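Local coordinates for thiosulfate sulfurtransferase TUM1 (Saccharomyces cerevisiae, PDB 3UTN), which accepts persulfide sulfur from the cysteine desulfurase NFS1 and passes it to UBA4 for the 2-thiolation of the wobble uridine of tRNAs, at residues P74-F78 with F166-P170; F79-S85 with V100-M105; W54-W59 with R121-S126; L144-Q150 with T247-E252. All blocks are in the same frame, centred on the assembly; numbering follows the deposited sequence. Where two conformers were deposited one is given.

Interaction 1: P74-F78 with F166-P170; sequences PNSIF and FSPYP
Phe78 and Phe166 run side by side, their side chains pointing the same way, and Phe78 CD2 comes over one face of the Phe166 ring, 3.5 Å from Phe166 CD1. The two rings meet obliquely, their planes 41° apart and their centroids 5.0 Å from each other. A chi1 of 174° turns the Phe78 ring away from its own backbone N to reach this place, where it also meets Phe67 and Lys64 of helix 63-69. A second apolar group forms round Ile77: its CG2 branch lies in the plane of the Tyr169 ring at the edge, 3.4 Å from Tyr169 CD2, and also meets Pro168 CD. The longer CG1 branch of Ile77 leads away from 166-170; Ile77 also touches Val48 and Val50 of strand 47-51. Strand 77-78 is an outermost strand of the five-stranded parallel sheet of the first rhodanese domain, bonded on its inner side to strand 47-51, so the loop that precedes helix 181-184 borders the sheet here. The polar links are few. Phe78 N donates to Phe166 O, nearly straight (164° at the hydrogen); the modelled 2.5 Å is unusually short and its exact length doubtful. The same oxygen receives a CA-H...O contact from Ile77 CA at 3.1 Å. Near Asn75, Tyr169 OH is modelled as donating to Asn75 O, but the position of that hydroxyl is doubtful. Within the loop, Ser167 OG accepts from Tyr169 N at 3.0 Å, an ST turn, and is also hydrogen-bonded to Leu108 O; Tyr169 forms a cation-pi contact with Arg46.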
# COMPACT_ATOMS: atom_id res chain seq x y z
N PRO A 74 2.38 -20.60 3.83
CA PRO A 74 3.54 -21.25 4.42
C PRO A 74 4.78 -20.36 4.34
O PRO A 74 4.95 -19.64 3.36
CB PRO A 74 3.72 -22.48 3.53
CG PRO A 74 2.32 -22.84 3.17
CD PRO A 74 1.62 -21.52 2.96
N ASN A 75 5.61 -20.40 5.37
CA ASN A 75 6.90 -19.73 5.37
C ASN A 75 6.77 -18.22 5.42
O ASN A 75 7.72 -17.50 5.15
CB ASN A 75 7.72 -20.15 4.15
CG ASN A 75 7.71 -21.64 3.93
OD1 ASN A 75 7.82 -22.41 4.88
ND2 ASN A 75 7.56 -22.06 2.68
N SER A 76 5.58 -17.76 5.78
CA SER A 76 5.31 -16.34 5.88
C SER A 76 6.13 -15.71 6.97
O SER A 76 6.41 -16.32 7.99
CB SER A 76 3.85 -16.08 6.20
OG SER A 76 3.04 -16.27 5.07
N ILE A 77 6.52 -14.47 6.73
CA ILE A 77 6.97 -13.64 7.79
C ILE A 77 5.83 -12.68 7.97
O ILE A 77 4.97 -12.52 7.09
CB ILE A 77 8.25 -12.86 7.46
CG1 ILE A 77 8.03 -11.97 6.23
CG2 ILE A 77 9.40 -13.83 7.27
CD1 ILE A 77 9.18 -11.05 5.93
N PHE A 78 5.80 -12.07 9.13
CA PHE A 78 4.86 -11.03 9.36
C PHE A 78 5.59 -9.73 9.15
O PHE A 78 6.66 -9.52 9.70
CB PHE A 78 4.32 -11.12 10.77
CG PHE A 78 3.44 -9.98 11.13
CD1 PHE A 78 2.18 -9.85 10.54
CD2 PHE A 78 3.87 -9.02 12.03
CE1 PHE A 78 1.37 -8.79 10.87
CE2 PHE A 78 3.05 -7.96 12.36
CZ PHE A 78 1.80 -7.84 11.77
N PHE A 166 7.19 -14.01 14.23
CA PHE A 166 6.74 -13.25 13.08
C PHE A 166 7.55 -13.61 11.87
O PHE A 166 7.33 -13.10 10.78
CB PHE A 166 6.84 -11.76 13.35
CG PHE A 166 5.88 -11.32 14.39
CD1 PHE A 166 4.54 -11.66 14.28
CD2 PHE A 166 6.31 -10.59 15.47
CE1 PHE A 166 3.64 -11.26 15.24
CE2 PHE A 166 5.41 -10.19 16.44
CZ PHE A 166 4.08 -10.53 16.32
N SER A 167 8.50 -14.51 12.09
CA SER A 167 9.29 -15.05 11.02
C SER A 167 9.82 -16.39 11.47
O SER A 167 10.26 -16.53 12.60
CB SER A 167 10.46 -14.14 10.70
OG SER A 167 11.31 -14.80 9.78
N PRO A 168 9.77 -17.38 10.58
CA PRO A 168 10.36 -18.68 10.85
C PRO A 168 11.84 -18.70 10.48
O PRO A 168 12.51 -19.71 10.66
CB PRO A 168 9.59 -19.60 9.90
CG PRO A 168 9.30 -18.72 8.73
CD PRO A 168 9.05 -17.36 9.29
N TYR A 169 12.33 -17.57 9.98
CA TYR A 169 13.68 -17.51 9.45
C TYR A 169 14.62 -16.96 10.49
O TYR A 169 14.22 -16.09 11.26
CB TYR A 169 13.71 -16.66 8.19
CG TYR A 169 12.72 -17.12 7.17
CD1 TYR A 169 12.90 -18.32 6.48
CD2 TYR A 169 11.58 -16.39 6.91
CE1 TYR A 169 11.98 -18.76 5.55
CE2 TYR A 169 10.64 -16.82 5.98
CZ TYR A 169 10.85 -18.00 5.31
OH TYR A 169 9.93 -18.42 4.39
N PRO A 170 15.86 -17.46 10.51
CA PRO A 170 16.84 -16.88 11.41
C PRO A 170 17.07 -15.43 11.01
O PRO A 170 16.89 -15.08 9.84
CB PRO A 170 18.10 -17.70 11.14
CG PRO A 170 17.93 -18.24 9.76
CD PRO A 170 16.45 -18.50 9.64

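Interaction 2: F79-S85 with V100-M105; sequences FDIDAIS and VFDDAM
Ile84 reaches Ala104 at every step of its side chain. Its CB lies 4.1 Å from Ala104 CB. At the next atom the fit tightens: Ile84 CG1 is 3.4 Å from Ala104 CB, closer than carbons usually pack. The CG2 branch, anti to the backbone N, touches the same methyl and extends to Phe101 CD1 at 4.0 Å. At the tip, Ile84 CD1 stays 3.6 Å from Ala104 CB, approaches the Met105 methyl, and sits 3.4 Å above the Phe79 ring, over its centre. Phe79 is thereby covered on one face by its own segment, while across the contact its CE2 meets Met105 CE at 3.5 Å and Phe101 CE1 comes to its edge. The bends of Met105 at chi2 and chi3 bring that methyl back to the ring. In the rhodanese fold this is where the chain leaving strand 77-78 passes over the helix that follows it, 98-107; Phe79, Phe101 and Met105 also all touch Leu134 of helix 127-136. No hydrogen bond joins the two segments. The loop keeps its shape through its own bonds: Asp80 OD1 accepts from Ala83 N at 3.0 Å, an Asx motif in which the donor stands above the carboxylate plane, and Ile84 is the centre of an inverse gamma turn. At the start of the helical segment, Val100 CG1 packs 3.5 Å from Ala83 O and close to Ser85 O.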
# COMPACT_ATOMS: atom_id res chain seq x y z
N PHE A 79 5.01 -8.87 8.33
CA PHE A 79 5.56 -7.56 8.11
C PHE A 79 4.71 -6.61 8.92
O PHE A 79 3.55 -6.37 8.60
CB PHE A 79 5.49 -7.20 6.64
CG PHE A 79 6.12 -5.88 6.30
CD1 PHE A 79 5.44 -4.69 6.52
CD2 PHE A 79 7.38 -5.83 5.73
CE1 PHE A 79 6.01 -3.48 6.20
CE2 PHE A 79 7.96 -4.62 5.40
CZ PHE A 79 7.27 -3.44 5.63
N ASP A 80 5.30 -6.08 9.97
CA ASP A 80 4.59 -5.19 10.84
C ASP A 80 4.56 -3.81 10.22
O ASP A 80 5.51 -3.04 10.32
CB ASP A 80 5.24 -5.16 12.22
CG ASP A 80 4.34 -4.54 13.25
OD1 ASP A 80 3.55 -3.65 12.88
OD2 ASP A 80 4.43 -4.94 14.42
N ILE A 81 3.44 -3.51 9.57
CA ILE A 81 3.20 -2.22 8.94
C ILE A 81 3.49 -1.08 9.91
O ILE A 81 4.08 -0.07 9.53
CB ILE A 81 1.74 -2.15 8.41
CG1 ILE A 81 1.59 -3.01 7.15
CG2 ILE A 81 1.29 -0.72 8.18
CD1 ILE A 81 2.43 -2.57 5.97
N ASP A 82 3.10 -1.27 11.16
CA ASP A 82 3.29 -0.25 12.18
C ASP A 82 4.74 -0.10 12.59
O ASP A 82 5.25 1.01 12.65
CB ASP A 82 2.45 -0.56 13.41
CG ASP A 82 0.98 -0.46 13.14
OD1 ASP A 82 0.58 0.42 12.36
OD2 ASP A 82 0.23 -1.27 13.71
N ALA A 83 5.39 -1.22 12.87
CA ALA A 83 6.77 -1.21 13.34
C ALA A 83 7.71 -0.82 12.22
O ALA A 83 8.68 -0.09 12.44
CB ALA A 83 7.15 -2.56 13.92
N ILE A 84 7.42 -1.27 11.01
CA ILE A 84 8.28 -0.99 9.87
C ILE A 84 7.77 0.28 9.19
O ILE A 84 7.31 0.29 8.05
CB ILE A 84 8.37 -2.18 8.91
CG1 ILE A 84 8.52 -3.47 9.72
CG2 ILE A 84 9.51 -1.98 7.92
CD1 ILE A 84 8.34 -4.75 8.95
N SER A 85 7.84 1.35 9.95
CA SER A 85 7.41 2.65 9.52
C SER A 85 8.29 3.62 10.27
O SER A 85 9.07 3.22 11.14
CB SER A 85 5.94 2.87 9.89
OG SER A 85 5.77 2.85 11.29
N VAL A 100 15.31 1.24 9.96
CA VAL A 100 14.14 0.54 10.47
C VAL A 100 13.76 -0.56 9.49
O VAL A 100 13.51 -1.69 9.89
CB VAL A 100 12.96 1.50 10.74
CG1 VAL A 100 11.64 0.75 10.85
CG2 VAL A 100 13.23 2.29 12.02
N PHE A 101 13.75 -0.24 8.20
CA PHE A 101 13.41 -1.23 7.21
C PHE A 101 14.39 -2.40 7.21
O PHE A 101 13.97 -3.55 7.32
CB PHE A 101 13.34 -0.64 5.82
CG PHE A 101 13.00 -1.66 4.78
CD1 PHE A 101 11.68 -2.05 4.60
CD2 PHE A 101 14.00 -2.27 4.03
CE1 PHE A 101 11.35 -3.00 3.66
CE2 PHE A 101 13.68 -3.22 3.08
CZ PHE A 101 12.35 -3.59 2.90
N ASP A 102 15.68 -2.10 7.08
CA ASP A 102 16.70 -3.13 7.05
C ASP A 102 16.68 -3.97 8.31
O ASP A 102 16.76 -5.19 8.24
CB ASP A 102 18.08 -2.51 6.86
CG ASP A 102 18.26 -1.94 5.48
OD1 ASP A 102 17.39 -2.19 4.62
OD2 ASP A 102 19.26 -1.23 5.27
N ASP A 103 16.55 -3.30 9.45
CA ASP A 103 16.49 -3.98 10.73
C ASP A 103 15.29 -4.90 10.77
O ASP A 103 15.40 -6.03 11.20
CB ASP A 103 16.45 -2.98 11.88
CG ASP A 103 17.78 -2.29 12.09
OD1 ASP A 103 18.76 -2.73 11.44
OD2 ASP A 103 17.85 -1.33 12.87
N ALA A 104 14.15 -4.39 10.30
CA ALA A 104 12.95 -5.19 10.21
C ALA A 104 13.21 -6.42 9.36
O ALA A 104 12.99 -7.54 9.80
CB ALA A 104 11.81 -4.37 9.63
N MET A 105 13.71 -6.20 8.15
CA MET A 105 14.01 -7.29 7.24
C MET A 105 14.98 -8.27 7.88
O MET A 105 14.77 -9.48 7.83
CB MET A 105 14.62 -6.75 5.95
CG MET A 105 13.69 -5.91 5.12
SD MET A 105 12.11 -6.72 4.82
CE MET A 105 11.10 -5.93 6.08

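Interaction 3: W54-W59 with R121-S126; sequences WYLPSW and RVGNFS
Phe125 and Val122 fill the space between Trp54, Tyr55 and Trp59, and this apolar half is the close-packed one. Phe125 CE1 lies in the plane of the Trp54 indole at its edge, 3.4 Å from Trp54 CE3, and the two rings meet rim to rim with their planes only 18° apart. Trp59 and Phe125 approach from opposite directions: Trp59 CH2 stands over one face of the Phe125 ring, toward the rim, 3.5 Å from Phe125 CZ, with the planes turned obliquely by 42°. The extended chi1 of Phe125 (-175°) carries its ring in among these partners, and Leu56 CG closes on its CZ. The CG2 methyl of Val122 serves two rings, meeting Tyr55 CE1 at the edge and Trp59 CZ3, each at 3.5 Å. The more open margin is here, at the partly exposed Trp59, Leu56 and Val122.

The polar side is water-bridged but buried. Water 1 accepts from Trp54 N at 2.9 Å and donates to Ser126 OG at 2.7 Å; the Ser126 hydroxyl is also bonded to Ala52 O. Arg121 lends mainly its aliphatic chain, with CD 3.2 Å from Tyr55 OH, while the polar ends are bonded to other parts of the chain, Tyr55 OH to Asp66 OD2 and Arg121 NH1 to Pro71 O. In the C-terminal domain the loop after the matching strand, 278-281, carries the catalytic Cys282. Here, in the domain without that cysteine, the contact rests mainly on apolar packing in an aromatic cluster, and water 1 bridges the two loops.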
# COMPACT_ATOMS: atom_id res chain seq x y z
N TRP A 54 -2.59 -5.65 8.49
CA TRP A 54 -2.68 -4.56 9.39
C TRP A 54 -4.13 -4.22 9.38
O TRP A 54 -4.76 -4.21 8.34
CB TRP A 54 -1.83 -3.41 8.90
CG TRP A 54 -1.95 -2.21 9.77
CD1 TRP A 54 -1.17 -1.86 10.86
CD2 TRP A 54 -2.94 -1.15 9.66
NE1 TRP A 54 -1.60 -0.69 11.41
CE2 TRP A 54 -2.66 -0.21 10.74
CE3 TRP A 54 -4.00 -0.89 8.79
CZ2 TRP A 54 -3.42 0.94 10.93
CZ3 TRP A 54 -4.75 0.27 8.99
CH2 TRP A 54 -4.47 1.16 10.03
N TYR A 55 -4.66 -3.96 10.56
CA TYR A 55 -6.07 -3.73 10.71
C TYR A 55 -6.31 -2.33 11.19
O TYR A 55 -5.49 -1.76 11.89
CB TYR A 55 -6.63 -4.69 11.74
CG TYR A 55 -6.55 -6.13 11.32
CD1 TYR A 55 -7.07 -6.55 10.10
CD2 TYR A 55 -5.98 -7.07 12.16
CE1 TYR A 55 -7.01 -7.88 9.73
CE2 TYR A 55 -5.93 -8.40 11.80
CZ TYR A 55 -6.45 -8.79 10.58
OH TYR A 55 -6.39 -10.10 10.22
N LEU A 56 -7.45 -1.77 10.80
CA LEU A 56 -7.92 -0.56 11.44
C LEU A 56 -8.18 -0.95 12.87
O LEU A 56 -8.85 -1.95 13.12
CB LEU A 56 -9.20 -0.07 10.78
CG LEU A 56 -9.07 0.47 9.36
CD1 LEU A 56 -10.41 0.99 8.89
CD2 LEU A 56 -8.01 1.56 9.30
N PRO A 57 -7.61 -0.19 13.83
CA PRO A 57 -7.88 -0.45 15.24
C PRO A 57 -9.37 -0.56 15.53
O PRO A 57 -9.77 -1.32 16.40
CB PRO A 57 -7.29 0.78 15.92
CG PRO A 57 -6.12 1.12 15.06
CD PRO A 57 -6.57 0.84 13.65
N SER A 58 -10.19 0.17 14.77
CA SER A 58 -11.64 0.09 14.90
C SER A 58 -12.16 -1.34 14.74
O SER A 58 -13.18 -1.70 15.31
CB SER A 58 -12.33 1.00 13.88
OG SER A 58 -12.00 0.62 12.55
N TRP A 59 -11.44 -2.16 13.98
CA TRP A 59 -11.86 -3.54 13.75
C TRP A 59 -11.65 -4.45 14.93
O TRP A 59 -12.17 -5.56 14.94
CB TRP A 59 -11.17 -4.13 12.54
CG TRP A 59 -11.46 -3.39 11.26
CD1 TRP A 59 -12.54 -2.56 10.98
CD2 TRP A 59 -10.67 -3.41 10.03
NE1 TRP A 59 -12.46 -2.07 9.71
CE2 TRP A 59 -11.36 -2.54 9.08
CE3 TRP A 59 -9.49 -4.04 9.63
CZ2 TRP A 59 -10.89 -2.33 7.79
CZ3 TRP A 59 -9.02 -3.81 8.34
CH2 TRP A 59 -9.70 -2.98 7.44
N ARG A 121 -4.52 -10.08 5.41
CA ARG A 121 -5.74 -10.83 5.64
C ARG A 121 -6.96 -10.06 5.23
O ARG A 121 -8.04 -10.63 5.12
CB ARG A 121 -5.83 -11.25 7.09
CG ARG A 121 -4.70 -12.17 7.45
CD ARG A 121 -4.71 -12.53 8.92
NE ARG A 121 -3.56 -13.37 9.19
CZ ARG A 121 -3.48 -14.65 8.88
NH1 ARG A 121 -4.50 -15.26 8.29
NH2 ARG A 121 -2.39 -15.33 9.16
N VAL A 122 -6.80 -8.76 5.01
CA VAL A 122 -7.94 -7.92 4.70
C VAL A 122 -8.27 -8.03 3.22
O VAL A 122 -9.42 -8.24 2.85
CB VAL A 122 -7.68 -6.46 5.09
CG1 VAL A 122 -8.85 -5.57 4.67
CG2 VAL A 122 -7.46 -6.37 6.59
N GLY A 123 -7.25 -7.93 2.40
CA GLY A 123 -7.43 -7.99 0.97
C GLY A 123 -6.90 -6.72 0.36
O GLY A 123 -7.64 -5.76 0.19
N ASN A 124 -5.61 -6.71 0.06
CA ASN A 124 -4.99 -5.56 -0.57
C ASN A 124 -5.26 -4.30 0.18
O ASN A 124 -5.65 -3.28 -0.38
CB ASN A 124 -5.46 -5.44 -2.00
CG ASN A 124 -4.92 -6.54 -2.85
OD1 ASN A 124 -3.74 -6.86 -2.75
ND2 ASN A 124 -5.76 -7.14 -3.67
N PHE A 125 -5.06 -4.40 1.48
CA PHE A 125 -5.33 -3.30 2.35
C PHE A 125 -4.01 -2.71 2.80
O PHE A 125 -3.72 -1.57 2.49
CB PHE A 125 -6.14 -3.80 3.53
CG PHE A 125 -6.58 -2.71 4.45
CD1 PHE A 125 -6.07 -2.64 5.74
CD2 PHE A 125 -7.50 -1.76 4.04
CE1 PHE A 125 -6.47 -1.64 6.60
CE2 PHE A 125 -7.91 -0.75 4.90
CZ PHE A 125 -7.39 -0.69 6.18
N SER A 126 -3.21 -3.49 3.51
CA SER A 126 -1.91 -3.04 3.97
C SER A 126 -0.82 -3.71 3.16
O SER A 126 0.32 -3.27 3.14
CB SER A 126 -1.74 -3.40 5.43
OG SER A 126 -2.03 -4.77 5.64
O HOH W 1 -4.36 -5.94 6.17

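Interaction 4: L144-Q150 with T247-E252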
# COMPACT_ATOMS: atom_id res chain seq x y z
N LEU A 144 2.96 -8.85 -4.67
CA LEU A 144 1.83 -8.59 -3.85
C LEU A 144 0.90 -9.69 -4.21
O LEU A 144 0.43 -9.76 -5.34
CB LEU A 144 1.23 -7.25 -4.20
CG LEU A 144 -0.01 -6.93 -3.40
CD1 LEU A 144 0.35 -6.92 -1.93
CD2 LEU A 144 -0.56 -5.59 -3.84
N LEU A 145 0.65 -10.58 -3.26
CA LEU A 145 -0.29 -11.63 -3.50
C LEU A 145 -1.61 -10.96 -3.72
O LEU A 145 -2.03 -10.10 -2.94
CB LEU A 145 -0.37 -12.60 -2.34
CG LEU A 145 -1.37 -13.73 -2.59
CD1 LEU A 145 -0.86 -14.69 -3.66
CD2 LEU A 145 -1.62 -14.46 -1.30
N ASN A 146 -2.27 -11.34 -4.80
CA ASN A 146 -3.54 -10.77 -5.12
C ASN A 146 -4.66 -11.80 -5.15
O ASN A 146 -4.98 -12.34 -6.19
CB ASN A 146 -3.46 -10.02 -6.43
CG ASN A 146 -4.72 -9.26 -6.71
OD1 ASN A 146 -5.36 -8.76 -5.78
ND2 ASN A 146 -5.11 -9.18 -7.97
N ASN A 147 -5.25 -12.08 -4.01
CA ASN A 147 -4.78 -11.62 -2.72
C ASN A 147 -4.98 -12.79 -1.79
O ASN A 147 -5.41 -13.86 -2.21
CB ASN A 147 -5.54 -10.39 -2.24
CG ASN A 147 -7.04 -10.61 -2.19
OD1 ASN A 147 -7.53 -11.73 -2.28
ND2 ASN A 147 -7.78 -9.53 -2.03
N PHE A 148 -4.68 -12.57 -0.52
CA PHE A 148 -4.80 -13.63 0.44
C PHE A 148 -6.23 -14.08 0.62
O PHE A 148 -6.47 -15.25 0.90
CB PHE A 148 -4.22 -13.19 1.77
CG PHE A 148 -3.99 -14.32 2.72
CD1 PHE A 148 -3.42 -15.51 2.29
CD2 PHE A 148 -4.31 -14.17 4.06
CE1 PHE A 148 -3.20 -16.54 3.18
CE2 PHE A 148 -4.09 -15.20 4.95
CZ PHE A 148 -3.52 -16.38 4.51
N ASN A 149 -7.18 -13.17 0.44
CA ASN A 149 -8.60 -13.52 0.49
C ASN A 149 -8.89 -14.63 -0.50
O ASN A 149 -9.48 -15.65 -0.14
CB ASN A 149 -9.48 -12.32 0.16
CG ASN A 149 -9.55 -11.32 1.30
OD1 ASN A 149 -9.09 -11.59 2.41
ND2 ASN A 149 -10.14 -10.17 1.03
N GLN A 150 -8.47 -14.42 -1.74
CA GLN A 150 -8.74 -15.37 -2.80
C GLN A 150 -7.91 -16.60 -2.57
O GLN A 150 -8.38 -17.72 -2.75
CB GLN A 150 -8.43 -14.76 -4.15
CG GLN A 150 -9.47 -13.74 -4.55
CD GLN A 150 -10.85 -14.34 -4.66
OE1 GLN A 150 -11.32 -14.61 -5.76
NE2 GLN A 150 -11.50 -14.58 -3.52
N THR A 247 -13.86 -9.63 -2.81
CA THR A 247 -12.60 -10.34 -2.63
C THR A 247 -11.45 -9.39 -2.34
O THR A 247 -10.39 -9.80 -1.90
CB THR A 247 -12.25 -11.17 -3.87
OG1 THR A 247 -11.96 -10.29 -4.97
CG2 THR A 247 -13.41 -12.08 -4.26
N LYS A 248 -11.67 -8.11 -2.62
CA LYS A 248 -10.65 -7.07 -2.44
C LYS A 248 -9.41 -7.32 -3.29
O LYS A 248 -8.35 -6.77 -3.03
CB LYS A 248 -10.27 -6.92 -0.96
CG LYS A 248 -11.45 -6.67 -0.02
CD LYS A 248 -12.24 -5.46 -0.47
CE LYS A 248 -13.44 -5.23 0.43
NZ LYS A 248 -14.32 -4.18 -0.17
N THR A 249 -9.55 -8.17 -4.30
CA THR A 249 -8.45 -8.37 -5.22
C THR A 249 -8.37 -7.14 -6.08
O THR A 249 -9.37 -6.47 -6.36
CB THR A 249 -8.64 -9.56 -6.16
OG1 THR A 249 -9.95 -9.50 -6.73
CG2 THR A 249 -8.44 -10.86 -5.43
N TYR A 250 -7.15 -6.84 -6.50
CA TYR A 250 -6.98 -5.97 -7.63
C TYR A 250 -7.52 -6.72 -8.80
O TYR A 250 -7.24 -7.91 -8.95
CB TYR A 250 -5.53 -5.70 -7.86
CG TYR A 250 -4.96 -4.74 -6.88
CD1 TYR A 250 -5.27 -3.39 -6.96
CD2 TYR A 250 -4.12 -5.19 -5.87
CE1 TYR A 250 -4.74 -2.50 -6.04
CE2 TYR A 250 -3.58 -4.30 -4.96
CZ TYR A 250 -3.90 -2.97 -5.05
OH TYR A 250 -3.37 -2.11 -4.16
N PRO A 251 -8.31 -6.05 -9.64
CA PRO A 251 -8.71 -6.64 -10.90
C PRO A 251 -7.47 -7.00 -11.67
O PRO A 251 -6.39 -6.46 -11.42
CB PRO A 251 -9.45 -5.50 -11.59
CG PRO A 251 -9.99 -4.69 -10.48
CD PRO A 251 -8.93 -4.73 -9.42
N GLU A 252 -7.61 -7.93 -12.60
CA GLU A 252 -6.49 -8.34 -13.42
C GLU A 252 -5.96 -7.16 -14.21
O GLU A 252 -6.73 -6.27 -14.58
CB GLU A 252 -6.90 -9.47 -14.36
CG GLU A 252 -7.19 -10.76 -13.61
CD GLU A 252 -6.01 -11.20 -12.76
OE1 GLU A 252 -6.11 -11.14 -11.52
OE2 GLU A 252 -4.97 -11.59 -13.34
O HOH W 2 -3.75 -10.72 -9.68
O HOH W 3 -6.52 -12.54 -8.50
O HOH W 4 -11.45 -11.57 -7.34
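The chain turns from strand 141-145 into helix 148-153 through a cis peptide before Asn147 and faces the irregular loop 247-252, Asn146 CA lying 5.5 Å from Thr249 CA. Three asparagine amides then grip the loop's backbone. Asn146 uses both ends of its amide on Tyr250: OD1 accepts from Tyr250 N and ND2 donates to Tyr250 O, each at 2.7 Å, the second bond lying in the amide plane. The trans chi1 of -172° swings this amide away from its own backbone N and presents both atoms to Tyr250; OD1 is bonded to Asn124 ND2 as well. Thr247 O takes two donors. Asn147 ND2 approaches at 2.6 Å almost straight (177°), whereas Asn149 ND2, at 3.0 Å, comes from above the carbonyl plane; Asn149 ND2 also serves Val122 O. Asn147 OD1 accepts from Gln150 N at 2.9 Å, so one side chain caps its helix and holds the opposing loop. Gln150 lays its amide beside the Thr247 CG2 methyl, and its NE2 bonds to Glu153. Leu144 CD2 packs 3.5 Å from Tyr250 CE2; Tyr250 OH bonds to Ile290 O, and water 2 links Asn146 ND2 to Glu252 OE1. Asparagine amides at and beside the N-cap of helix 148-153, bonded to backbone groups of 247-252, form a polar junction between the two rhodanese domains, in the tandem arrangement of this family.

How the interactions relate
Interactions 2 and 3 lie in the first rhodanese domain, interaction 1 joins its edge strand 77-78 to the loop 166-170, and interaction 4 links it to the second domain, which carries the catalytic Cys282. Strand 77-78 runs directly into 79-85, so the centres of interactions 1 and 2 are 14 Å apart. Bound dimethyl sulfoxide, probably from the crystallisation liquor, lies about 3 Å from the Ala83 side chain and about 6 Å from that of Phe166. Ile81 packs on Trp54 and Ser126 of interaction 3. Interactions 3 and 4, whose centres are also 14 Å apart, meet at Asn124 ND2, 2.7 Å from both Asn146 OD1 and Lys248 O. The Phe125 and Tyr250 side chains are about 9 Å and 11 Å from that of Cys282.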